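Local coordinates for two-domain protein containing predicted PHP-like metal-dependent phosphoesterase (Bacteroides vulgatus ATCC 8482, PDB 3E38) that is probably a metal-dependent phosphoesterase of the PHP family, binding zinc ions in one domain and carrying an Ig-like second domain, at residues B[100-105]-B[141-146]; B[14-19]-B[232-237]. All coordinates share one frame; numbering follows the deposited sequence.

Contact 1. Residues B[100-105]-B[141-146]. With ZN (zinc ion), chain H.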
# COMPACT_ATOMS: atom_id res chain seq x y z
N PRO B 100 1.02 -40.69 -12.98
CA PRO B 100 0.05 -40.12 -12.06
C PRO B 100 0.32 -38.64 -11.78
O PRO B 100 -0.46 -37.94 -11.15
CB PRO B 100 0.34 -40.92 -10.79
CG PRO B 100 1.86 -41.04 -10.81
CD PRO B 100 2.26 -41.04 -12.27
N GLY B 101 1.45 -38.19 -12.29
CA GLY B 101 1.79 -36.79 -12.13
C GLY B 101 2.61 -36.56 -10.89
O GLY B 101 3.53 -37.31 -10.61
N HIS B 102 2.27 -35.51 -10.16
CA HIS B 102 3.00 -35.14 -8.93
C HIS B 102 2.15 -35.29 -7.70
O HIS B 102 1.01 -34.82 -7.67
CB HIS B 102 3.41 -33.66 -8.95
CG HIS B 102 4.27 -33.26 -10.09
ND1 HIS B 102 5.03 -32.11 -10.07
CD2 HIS B 102 4.51 -33.84 -11.29
CE1 HIS B 102 5.69 -32.00 -11.21
NE2 HIS B 102 5.41 -33.04 -11.96
N PHE B 103 2.71 -35.95 -6.69
CA PHE B 103 2.08 -36.11 -5.36
C PHE B 103 3.02 -35.68 -4.25
O PHE B 103 4.21 -35.85 -4.35
CB PHE B 103 1.74 -37.56 -5.05
CG PHE B 103 0.53 -38.13 -5.79
CD1 PHE B 103 0.48 -38.18 -7.16
CD2 PHE B 103 -0.55 -38.66 -5.07
CE1 PHE B 103 -0.63 -38.68 -7.82
CE2 PHE B 103 -1.66 -39.15 -5.71
CZ PHE B 103 -1.70 -39.17 -7.09
N ASN B 104 2.45 -35.19 -3.17
CA ASN B 104 3.18 -34.94 -1.94
C ASN B 104 2.88 -36.00 -0.91
O ASN B 104 1.76 -36.43 -0.74
CB ASN B 104 2.91 -33.58 -1.36
CG ASN B 104 3.78 -32.51 -1.96
OD1 ASN B 104 4.37 -32.70 -3.02
ND2 ASN B 104 3.89 -31.39 -1.27
N ALA B 105 3.96 -36.45 -0.29
CA ALA B 105 3.98 -37.40 0.81
C ALA B 105 4.41 -36.59 2.01
O ALA B 105 5.53 -36.08 2.04
CB ALA B 105 4.96 -38.55 0.54
N ASP B 141 -1.64 -27.08 -16.25
CA ASP B 141 -1.85 -27.25 -17.71
C ASP B 141 -0.66 -27.81 -18.43
O ASP B 141 -0.76 -28.24 -19.59
CB ASP B 141 -2.34 -25.93 -18.40
CG ASP B 141 -1.41 -24.73 -18.19
OD1 ASP B 141 -0.24 -24.89 -17.77
OD2 ASP B 141 -1.88 -23.60 -18.45
N SER B 142 0.46 -27.82 -17.73
CA SER B 142 1.69 -28.32 -18.31
C SER B 142 1.60 -29.84 -18.54
O SER B 142 2.18 -30.41 -19.47
CB SER B 142 2.89 -27.99 -17.43
OG SER B 142 4.04 -28.61 -17.98
N GLN B 143 0.83 -30.47 -17.68
CA GLN B 143 0.66 -31.92 -17.72
C GLN B 143 -0.74 -32.32 -18.21
O GLN B 143 -0.94 -33.44 -18.68
CB GLN B 143 1.01 -32.53 -16.36
CG GLN B 143 2.51 -32.56 -16.09
CD GLN B 143 2.88 -33.50 -14.95
OE1 GLN B 143 2.12 -33.69 -14.01
NE2 GLN B 143 4.05 -34.10 -15.04
N GLN B 144 -1.69 -31.40 -18.06
CA GLN B 144 -3.06 -31.59 -18.57
C GLN B 144 -3.50 -30.27 -19.21
O GLN B 144 -4.24 -29.48 -18.61
CB GLN B 144 -4.04 -32.04 -17.48
CG GLN B 144 -3.66 -33.35 -16.78
CD GLN B 144 -4.82 -34.09 -16.14
OE1 GLN B 144 -5.53 -34.85 -16.80
NE2 GLN B 144 -4.99 -33.90 -14.83
N PRO B 145 -3.04 -30.03 -20.44
CA PRO B 145 -3.29 -28.72 -21.02
C PRO B 145 -4.70 -28.43 -21.49
O PRO B 145 -5.00 -27.27 -21.73
CB PRO B 145 -2.36 -28.69 -22.24
CG PRO B 145 -2.01 -30.06 -22.53
CD PRO B 145 -2.18 -30.86 -21.29
N ASP B 146 -5.57 -29.41 -21.64
CA ASP B 146 -6.88 -29.08 -22.20
C ASP B 146 -7.99 -29.36 -21.22
O ASP B 146 -8.95 -28.63 -21.14
CB ASP B 146 -7.10 -29.82 -23.51
CG ASP B 146 -6.10 -29.42 -24.57
OD1 ASP B 146 -5.70 -28.24 -24.61
OD2 ASP B 146 -5.71 -30.28 -25.39
ZN ZN H . 4.65 -30.33 -8.68
O HOH W 1 4.47 -29.18 -7.29

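Contact 2. Residues B[14-19]-B[232-237]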
# COMPACT_ATOMS: atom_id res chain seq x y z
N ASP B 14 -16.34 -24.87 17.08
CA ASP B 14 -16.54 -25.52 18.40
C ASP B 14 -15.80 -26.85 18.48
O ASP B 14 -15.96 -27.73 17.62
CB ASP B 14 -18.02 -25.77 18.67
CG ASP B 14 -18.79 -24.48 18.95
OD1 ASP B 14 -18.12 -23.48 19.27
OD2 ASP B 14 -20.04 -24.48 18.86
N GLY B 15 -15.01 -26.99 19.53
CA GLY B 15 -14.23 -28.21 19.75
C GLY B 15 -12.87 -28.18 19.07
O GLY B 15 -11.97 -28.95 19.41
N TYR B 16 -12.71 -27.29 18.10
CA TYR B 16 -11.45 -27.27 17.34
C TYR B 16 -10.70 -25.96 17.34
O TYR B 16 -11.24 -24.93 17.59
CB TYR B 16 -11.78 -27.64 15.93
CG TYR B 16 -12.46 -28.96 15.83
CD1 TYR B 16 -11.74 -30.14 15.97
CD2 TYR B 16 -13.80 -29.04 15.58
CE1 TYR B 16 -12.36 -31.36 15.87
CE2 TYR B 16 -14.42 -30.23 15.47
CZ TYR B 16 -13.70 -31.40 15.63
OH TYR B 16 -14.35 -32.61 15.53
N THR B 17 -9.40 -26.05 17.09
CA THR B 17 -8.59 -24.87 16.92
C THR B 17 -8.17 -24.75 15.46
O THR B 17 -7.63 -25.68 14.87
CB THR B 17 -7.35 -24.84 17.82
OG1 THR B 17 -6.68 -23.60 17.57
CG2 THR B 17 -6.38 -25.99 17.55
N THR B 18 -8.45 -23.58 14.87
CA THR B 18 -8.12 -23.34 13.45
C THR B 18 -6.64 -23.04 13.25
O THR B 18 -6.06 -22.02 13.71
CB THR B 18 -9.04 -22.24 12.77
OG1 THR B 18 -10.42 -22.65 12.78
CG2 THR B 18 -8.60 -21.97 11.31
N LEU B 19 -6.02 -23.96 12.54
CA LEU B 19 -4.60 -23.83 12.20
C LEU B 19 -4.43 -23.51 10.72
O LEU B 19 -5.17 -24.02 9.80
CB LEU B 19 -3.88 -25.11 12.61
CG LEU B 19 -4.04 -25.57 14.06
CD1 LEU B 19 -3.43 -26.98 14.25
CD2 LEU B 19 -3.43 -24.51 15.08
N ASN B 232 -9.26 -36.92 8.76
CA ASN B 232 -10.71 -36.82 8.92
C ASN B 232 -11.32 -35.73 8.07
O ASN B 232 -12.46 -35.34 8.28
CB ASN B 232 -11.03 -36.63 10.40
CG ASN B 232 -10.82 -37.91 11.19
OD1 ASN B 232 -11.51 -38.92 10.95
ND2 ASN B 232 -9.90 -37.87 12.15
N ARG B 233 -10.52 -35.25 7.13
CA ARG B 233 -10.87 -34.21 6.14
C ARG B 233 -11.39 -32.88 6.70
O ARG B 233 -12.19 -32.18 6.06
CB ARG B 233 -11.92 -34.77 5.19
CG ARG B 233 -11.61 -36.19 4.72
CD ARG B 233 -12.90 -36.86 4.28
NE ARG B 233 -13.86 -36.91 5.39
CZ ARG B 233 -13.94 -37.88 6.30
NH1 ARG B 233 -13.13 -38.93 6.27
NH2 ARG B 233 -14.86 -37.80 7.27
N ARG B 234 -10.90 -32.56 7.88
CA ARG B 234 -11.30 -31.37 8.63
C ARG B 234 -10.41 -30.20 8.26
O ARG B 234 -9.59 -29.68 9.03
CB ARG B 234 -11.32 -31.66 10.13
CG ARG B 234 -12.49 -31.01 10.82
CD ARG B 234 -12.55 -31.29 12.30
NE ARG B 234 -12.61 -32.72 12.62
CZ ARG B 234 -11.62 -33.42 13.17
NH1 ARG B 234 -10.46 -32.84 13.46
NH2 ARG B 234 -11.80 -34.70 13.44
N THR B 235 -10.62 -29.84 7.00
CA THR B 235 -9.91 -28.76 6.28
C THR B 235 -10.83 -27.95 5.40
O THR B 235 -11.98 -28.32 5.09
CB THR B 235 -8.85 -29.35 5.29
OG1 THR B 235 -9.53 -30.12 4.26
CG2 THR B 235 -7.82 -30.28 6.00
N ALA B 236 -10.27 -26.83 4.98
CA ALA B 236 -10.84 -25.92 3.96
C ALA B 236 -9.68 -25.21 3.32
O ALA B 236 -8.75 -24.78 4.02
CB ALA B 236 -11.83 -24.91 4.55
N ALA B 237 -9.71 -25.14 2.00
CA ALA B 237 -8.70 -24.40 1.24
C ALA B 237 -9.07 -22.89 1.10
O ALA B 237 -10.16 -22.51 0.74
CB ALA B 237 -8.45 -25.05 -0.12

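Contact 1. Residues B[100-105]-B[141-146]
The zinc cluster of the PHP-like domain is bordered here, where the metal ligand His102 meets Gln143 of a long loop. His102 ND1 binds a zinc ion at 2.3 Å. Glu93 and His137 complete the protein ligands of this ion. His102 CG stands anti to the carbonyl carbon and beside the backbone N (chi1 -58°). That turn brings the ring to the metal, with ND1 facing it, and NE2 and CD2 on the far side of the ring meet the Gln143 amide. Gln143 NE2 comes to the ring obliquely, over neither face nor edge. The amide plane stands almost at a right angle to the ring (82°). His102 NE2 lies 3.5 Å from Gln143 NE2, and His102 CD2 lies 3.6 Å from Gln143 OE1. Neither is a hydrogen bond. The amide NH2 instead gives a hydrogen bond to the carbonyl O of Arg96, which helps to set how the amide is turned beside the ring.

Strand 102-106 runs antiparallel between strands 87-95 and 132-135 in the curled sheet of this domain. Glu93 lies on the first of these, and His137 follows the second. Residues 141-146 belong to the loop after strand 132-135.

Gln143 is extended beyond CG (chi2 -164°) and also reaches the loop just before the strand. Its OE1 sits 3.6 Å from Gly101 CA. A beta carbon on Gly101 would come close to this oxygen, and the backbone there, with positive phi, would press it against the carbonyl O of Pro100. Farther along the loop, Asp146 forms a salt bridge with Lys286 of the second subunit.

Contact 2. Residues B[14-19]-B[232-237]
Tyr16 and Arg234 meet over one face of the tyrosine ring. Arg234 CD makes a CH-pi contact, 3.6 Å from the centroid of the Tyr16 ring and 17° off its normal. The arginine chain bends at chi3 (-58°), which lays the guanidinium over the rim of the ring, nearly parallel to it. The two planes are only 16° apart and are offset. Arg234 NH1 comes within 3.4 Å of Tyr16 CE1. The Tyr16 OH lies over the guanidinium face, 3.4 Å from Arg234 NE, and the angle is too poor for a hydrogen bond.

The guanidinium has its polar partners in other residues. NH2 of Arg234 forms a salt bridge with Glu228, and its NH1 hydrogen-bonds the carbonyl O of Phe217. These two bonds fix the flat group against the ring. With Tyr16 replaced by alanine, the guanidinium face of Arg234 would probably lose its aromatic cover and CD its CH-pi partner.

The backbone also places the arginine. Arg233, with positive phi, is the C-prime residue of the Schellman motif that ends helix 223-231. Arg234 follows as the centre of an inverse gamma turn, closed by a weak hydrogen bond from Thr235 N to Arg233 O. Strand 213-218 lies between strands 17-22 and 235-239 and pairs antiparallel with both. The Tyr16-Arg234 contact thus joins the residues that lead into two non-adjacent strands, beside Phe217 and the end of helix 223-231.

Both contacts reach the same large mixed sheet, that of the PHP-like domain. Their centres are 27 Å apart, and their nearest atoms are about 13 Å apart, so they do not touch. Along the chain, residues 14-19 come first, then both segments of contact 1, then residues 232-237. Contact 2 thus brings together early and late parts of the chain. Contact 1 joins a more local pair, 36 residues apart, between those two parts, at the zinc cluster. The path across the sheet from strand 17-22 to strand 102-106 runs through strands 50-56 and 87-95. Contact 2 lies away from the metal sites and is structural packing.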